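Local coordinates for protein histidine kinase (Methanosarcina mazei, PDB 3LI9) that is the extracellular sensor domain of a putative membrane-bound histidine kinase, which probably passes external signals on by ATP-dependent histidine phosphorylation, at residues Y127-T140 with S152-I166. Residues are numbered along the deposited sequence; the frame is centred on the assembly and turned at random.
Sequences YYQLPKTTGKDTLT and SYDSPIFKNGEFAGI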
loop_
_atom_site.group_PDB
_atom_site.type_symbol
_atom_site.label_atom_id
_atom_site.label_comp_id
_atom_site.label_asym_id
_atom_site.label_seq_id
_atom_site.Cartn_x
_atom_site.Cartn_y
_atom_site.Cartn_z
ATOM N N TYR A 127 4.943 8.656 -5.348
ATOM C CA TYR A 127 4.974 7.371 -6.046
ATOM C C TYR A 127 6.098 7.352 -7.094
ATOM O O TYR A 127 6.610 6.260 -7.472
ATOM C CB TYR A 127 3.627 7.090 -6.720
ATOM C CG TYR A 127 3.342 7.903 -8.007
ATOM C CD1 TYR A 127 3.574 7.377 -9.240
ATOM C CD2 TYR A 127 2.773 9.186 -7.948
ATOM C CE1 TYR A 127 3.290 8.061 -10.368
ATOM C CE2 TYR A 127 2.470 9.901 -9.112
ATOM C CZ TYR A 127 2.739 9.332 -10.320
ATOM O OH TYR A 127 2.443 9.999 -11.483
ATOM N N TYR A 128 6.430 8.529 -7.621
ATOM C CA TYR A 128 7.505 8.630 -8.649
ATOM C C TYR A 128 8.751 9.181 -8.032
ATOM O O TYR A 128 9.825 8.675 -8.291
ATOM C CB TYR A 128 7.086 9.556 -9.812
ATOM C CG TYR A 128 7.989 9.559 -11.034
ATOM C CD1 TYR A 128 7.581 8.931 -12.210
ATOM C CD2 TYR A 128 9.170 10.274 -11.064
ATOM C CE1 TYR A 128 8.352 8.959 -13.363
ATOM C CE2 TYR A 128 9.973 10.282 -12.186
ATOM C CZ TYR A 128 9.566 9.657 -13.336
ATOM O OH TYR A 128 10.325 9.723 -14.489
ATOM N N GLN A 129 8.610 10.237 -7.214
ATOM C CA GLN A 129 9.804 10.923 -6.675
ATOM C C GLN A 129 10.553 10.072 -5.640
ATOM O O GLN A 129 11.774 10.151 -5.537
ATOM C CB GLN A 129 9.449 12.284 -6.061
ATOM C CG GLN A 129 8.975 13.337 -7.099
ATOM C CD GLN A 129 10.010 13.593 -8.180
ATOM O OE1 GLN A 129 11.134 13.880 -7.879
ATOM N NE2 GLN A 129 9.619 13.502 -9.444
ATOM N N LEU A 130 9.859 9.238 -4.887
ATOM C CA LEU A 130 10.629 8.449 -3.900
ATOM C C LEU A 130 11.527 7.411 -4.572
ATOM O O LEU A 130 12.708 7.301 -4.234
ATOM C CB LEU A 130 9.753 7.795 -2.827
ATOM C CG LEU A 130 9.188 8.669 -1.699
ATOM C CD1 LEU A 130 8.400 7.771 -0.710
ATOM C CD2 LEU A 130 10.321 9.448 -0.992
ATOM N N PRO A 131 10.996 6.626 -5.525
ATOM C CA PRO A 131 11.943 5.750 -6.218
ATOM C C PRO A 131 13.053 6.490 -6.935
ATOM O O PRO A 131 14.171 5.966 -7.032
ATOM C CB PRO A 131 11.075 5.053 -7.277
ATOM C CG PRO A 131 9.722 4.999 -6.651
ATOM C CD PRO A 131 9.596 6.259 -5.796
ATOM N N LYS A 132 12.752 7.641 -7.517
ATOM C CA LYS A 132 13.781 8.416 -8.220
ATOM C C LYS A 132 14.949 8.854 -7.307
ATOM O O LYS A 132 16.115 8.760 -7.700
ATOM C CB LYS A 132 13.199 9.661 -8.841
ATOM C CG LYS A 132 14.190 10.453 -9.669
ATOM C CD LYS A 132 13.535 11.624 -10.359
ATOM C CE LYS A 132 14.674 12.389 -11.052
ATOM N NZ LYS A 132 14.240 13.253 -12.134
ATOM N N THR A 133 14.636 9.312 -6.102
ATOM C CA THR A 133 15.676 9.895 -5.232
ATOM C C THR A 133 16.328 8.821 -4.371
ATOM O O THR A 133 17.497 8.933 -4.003
ATOM C CB THR A 133 15.094 11.062 -4.393
ATOM O OG1 THR A 133 14.030 10.572 -3.570
ATOM C CG2 THR A 133 14.541 12.156 -5.283
ATOM N N THR A 134 15.593 7.752 -4.065
ATOM C CA THR A 134 16.144 6.700 -3.239
ATOM C C THR A 134 16.731 5.527 -4.027
ATOM O O THR A 134 17.538 4.757 -3.488
ATOM C CB THR A 134 15.133 6.124 -2.223
ATOM O OG1 THR A 134 14.138 5.351 -2.906
ATOM C CG2 THR A 134 14.480 7.223 -1.338
ATOM N N GLY A 135 16.283 5.373 -5.273
ATOM C CA GLY A 135 16.604 4.199 -6.060
ATOM C C GLY A 135 16.043 2.918 -5.498
ATOM O O GLY A 135 16.457 1.860 -5.935
ATOM N N LYS A 136 15.069 2.957 -4.570
ATOM C CA LYS A 136 14.540 1.730 -3.999
ATOM C C LYS A 136 13.010 1.444 -4.325
ATOM O O LYS A 136 12.272 2.360 -4.575
ATOM C CB LYS A 136 14.712 1.773 -2.482
ATOM C CG LYS A 136 16.220 1.909 -2.045
ATOM C CD LYS A 136 16.741 0.582 -1.417
ATOM C CE LYS A 136 18.309 0.509 -1.345
ATOM N NZ LYS A 136 18.748 -0.549 -0.395
ATOM N N ASP A 137 12.583 0.195 -4.345
ATOM C CA ASP A 137 11.122 -0.121 -4.389
ATOM C C ASP A 137 10.402 0.597 -3.246
ATOM O O ASP A 137 10.890 0.590 -2.092
ATOM C CB ASP A 137 10.940 -1.646 -4.256
ATOM C CG ASP A 137 11.709 -2.366 -5.289
ATOM O OD1 ASP A 137 11.570 -1.964 -6.465
ATOM O OD2 ASP A 137 12.544 -3.268 -4.948
ATOM N N THR A 138 9.241 1.196 -3.516
ATOM C CA THR A 138 8.494 1.956 -2.512
ATOM C C THR A 138 7.041 1.545 -2.432
ATOM O O THR A 138 6.510 0.981 -3.385
ATOM C CB THR A 138 8.613 3.451 -2.792
ATOM O OG1 THR A 138 7.819 3.796 -3.942
ATOM C CG2 THR A 138 10.049 3.754 -3.102
ATOM N N LEU A 139 6.425 1.809 -1.283
ATOM C CA LEU A 139 5.047 1.613 -1.065
ATOM C C LEU A 139 4.541 2.921 -0.450
ATOM O O LEU A 139 5.061 3.374 0.608
ATOM C CB LEU A 139 4.839 0.429 -0.122
ATOM C CG LEU A 139 3.465 0.187 0.389
ATOM C CD1 LEU A 139 2.514 -0.274 -0.709
ATOM C CD2 LEU A 139 3.555 -0.915 1.474
ATOM N N THR A 140 3.560 3.531 -1.113
ATOM C CA THR A 140 3.004 4.804 -0.591
ATOM C C THR A 140 2.197 4.526 0.687
ATOM O O THR A 140 1.740 3.405 1.007
ATOM C CB THR A 140 2.004 5.433 -1.625
ATOM O OG1 THR A 140 0.853 4.572 -1.726
ATOM C CG2 THR A 140 2.728 5.662 -2.965
ATOM N N SER A 152 -0.107 2.339 -3.477
ATOM C CA SER A 152 0.654 2.105 -4.700
ATOM C C SER A 152 2.001 1.493 -4.405
ATOM O O SER A 152 2.665 1.946 -3.473
ATOM C CB SER A 152 0.894 3.499 -5.378
ATOM O OG SER A 152 1.348 3.255 -6.682
ATOM N N TYR A 153 2.401 0.536 -5.223
ATOM C CA TYR A 153 3.741 -0.064 -5.131
ATOM C C TYR A 153 4.514 0.431 -6.351
ATOM O O TYR A 153 4.022 0.307 -7.472
ATOM C CB TYR A 153 3.661 -1.593 -5.253
ATOM C CG TYR A 153 2.940 -2.327 -4.117
ATOM C CD1 TYR A 153 3.680 -3.000 -3.135
ATOM C CD2 TYR A 153 1.539 -2.305 -4.013
ATOM C CE1 TYR A 153 3.037 -3.672 -2.113
ATOM C CE2 TYR A 153 0.878 -2.954 -2.946
ATOM C CZ TYR A 153 1.676 -3.640 -2.018
ATOM O OH TYR A 153 1.041 -4.292 -0.975
ATOM N N ASP A 154 5.748 0.908 -6.166
ATOM C CA ASP A 154 6.474 1.466 -7.311
ATOM C C ASP A 154 7.906 0.978 -7.281
ATOM O O ASP A 154 8.529 0.971 -6.241
ATOM C CB ASP A 154 6.468 2.991 -7.276
ATOM C CG ASP A 154 5.062 3.535 -7.267
ATOM O OD1 ASP A 154 4.488 3.606 -8.377
ATOM O OD2 ASP A 154 4.466 3.790 -6.164
ATOM N N SER A 155 8.417 0.617 -8.445
ATOM C CA SER A 155 9.838 0.155 -8.532
ATOM C C SER A 155 10.564 0.910 -9.612
ATOM O O SER A 155 10.024 1.182 -10.679
ATOM C CB SER A 155 9.911 -1.328 -8.964
ATOM O OG SER A 155 9.419 -2.184 -7.976
ATOM N N PRO A 156 11.807 1.334 -9.308
ATOM C CA PRO A 156 12.563 2.059 -10.283
ATOM C C PRO A 156 13.047 1.174 -11.444
ATOM O O PRO A 156 13.425 0.023 -11.225
ATOM C CB PRO A 156 13.767 2.623 -9.440
ATOM C CG PRO A 156 13.957 1.564 -8.354
ATOM C CD PRO A 156 12.513 1.167 -8.003
ATOM N N ILE A 157 13.106 1.776 -12.639
ATOM C CA ILE A 157 13.591 1.148 -13.901
ATOM C C ILE A 157 14.966 1.751 -14.127
ATOM O O ILE A 157 15.084 2.986 -14.270
ATOM C CB ILE A 157 12.754 1.558 -15.057
ATOM C CG1 ILE A 157 11.288 1.013 -14.836
ATOM C CG2 ILE A 157 13.313 0.975 -16.338
ATOM C CD1 ILE A 157 10.248 1.570 -15.993
ATOM N N PHE A 158 15.983 0.914 -14.071
ATOM C CA PHE A 158 17.394 1.432 -14.242
ATOM C C PHE A 158 17.887 0.925 -15.552
ATOM O O PHE A 158 17.924 -0.322 -15.776
ATOM C CB PHE A 158 18.293 0.932 -13.121
ATOM C CG PHE A 158 18.072 1.616 -11.846
ATOM C CD1 PHE A 158 18.672 2.869 -11.643
ATOM C CD2 PHE A 158 17.355 1.032 -10.806
ATOM C CE1 PHE A 158 18.515 3.587 -10.390
ATOM C CE2 PHE A 158 17.212 1.747 -9.549
ATOM C CZ PHE A 158 17.751 3.045 -9.402
ATOM N N LYS A 159 18.283 1.846 -16.429
ATOM C CA LYS A 159 18.807 1.520 -17.784
ATOM C C LYS A 159 20.179 2.198 -17.874
ATOM O O LYS A 159 20.309 3.386 -17.505
ATOM C CB LYS A 159 17.894 2.122 -18.863
ATOM C CG LYS A 159 16.557 1.436 -18.958
ATOM C CD LYS A 159 15.543 2.243 -19.821
ATOM C CE LYS A 159 15.781 1.987 -21.249
ATOM N NZ LYS A 159 14.640 2.549 -22.051
ATOM N N ASN A 160 21.179 1.457 -18.314
ATOM C CA ASN A 160 22.556 1.954 -18.411
ATOM C C ASN A 160 23.010 2.372 -17.024
ATOM O O ASN A 160 23.812 3.273 -16.892
ATOM C CB ASN A 160 22.646 3.088 -19.462
ATOM C CG ASN A 160 21.709 2.839 -20.693
ATOM O OD1 ASN A 160 21.817 1.818 -21.441
ATOM N ND2 ASN A 160 20.779 3.745 -20.869
ATOM N N GLY A 161 22.475 1.705 -15.971
ATOM C CA GLY A 161 22.847 2.054 -14.596
ATOM C C GLY A 161 22.156 3.312 -14.034
ATOM O O GLY A 161 22.371 3.661 -12.893
ATOM N N GLU A 162 21.321 3.948 -14.835
ATOM C CA GLU A 162 20.692 5.212 -14.463
ATOM C C GLU A 162 19.209 5.103 -14.332
ATOM O O GLU A 162 18.553 4.347 -15.082
ATOM C CB GLU A 162 20.940 6.214 -15.560
ATOM C CG GLU A 162 22.430 6.569 -15.609
ATOM C CD GLU A 162 22.714 7.636 -16.682
ATOM O OE1 GLU A 162 21.760 8.072 -17.354
ATOM O OE2 GLU A 162 23.881 8.032 -16.853
ATOM N N PHE A 163 18.681 5.886 -13.415
ATOM C CA PHE A 163 17.217 5.954 -13.295
ATOM C C PHE A 163 16.518 6.400 -14.565
ATOM O O PHE A 163 16.782 7.485 -15.101
ATOM C CB PHE A 163 16.840 6.846 -12.133
ATOM C CG PHE A 163 15.369 6.980 -11.938
ATOM C CD1 PHE A 163 14.694 6.047 -11.171
ATOM C CD2 PHE A 163 14.665 8.069 -12.474
ATOM C CE1 PHE A 163 13.303 6.203 -10.937
ATOM C CE2 PHE A 163 13.276 8.225 -12.266
ATOM C CZ PHE A 163 12.618 7.283 -11.490
ATOM N N ALA A 164 15.594 5.554 -15.112
ATOM C CA ALA A 164 14.873 5.904 -16.341
ATOM C C ALA A 164 13.376 6.187 -16.086
ATOM O O ALA A 164 12.702 6.777 -16.957
ATOM C CB ALA A 164 14.979 4.825 -17.396
ATOM N N GLY A 165 12.862 5.727 -14.948
ATOM C CA GLY A 165 11.393 5.801 -14.739
ATOM C C GLY A 165 11.022 4.777 -13.693
ATOM O O GLY A 165 11.849 4.283 -12.919
ATOM N N ILE A 166 9.725 4.531 -13.599
ATOM C CA ILE A 166 9.173 3.648 -12.578
ATOM C C ILE A 166 8.157 2.689 -13.270
ATOM O O ILE A 166 7.550 2.983 -14.355
ATOM C CB ILE A 166 8.401 4.356 -11.433
ATOM C CG1 ILE A 166 7.203 5.110 -12.035
ATOM C CG2 ILE A 166 9.355 5.311 -10.580
ATOM C CD1 ILE A 166 6.254 5.678 -11.027
#
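The D137 carboxylate takes a short hydrogen bond from S155, OG to OD1 at 2.6 Å, and its other oxygen, OD2, forms a salt bridge to R41 on helix 13-48. The serine hydroxyl meets OD1 from above the carboxylate plane. From here T138-L139 runs antiparallel to the edge of strand 152-159: T138 N gives to D154 O (2.8 Å), D154 N returns the bond to T138 O, and T140 N reaches S152 O. With OG1 between its own backbone N and carbonyl carbon (chi1 67°), T140 OG1 accepts a hydrogen bond from S152 N at 3.0 Å. L139 CD1 sits squarely over the Y153 ring, 3.6 Å from its centroid. In this PDC-fold (Cache) sensor domain, helix 127-134 lies across strands 152-159 and 162-166, a hairpin with a classic beta bulge, where A164 and G165 both face I157. P131 CB rests 3.7 Å from I166 CG2. K132 lays its CA over one face of F163, 3.7 Å from the ring centroid, while G165 N backs the opposite face. F163 and Y128 make an offset edge-to-face pair, the F163 edge toward the Y128 face, with the planes 84° apart. Both K132 NZ and Y128 OH end on the carboxylate of E80.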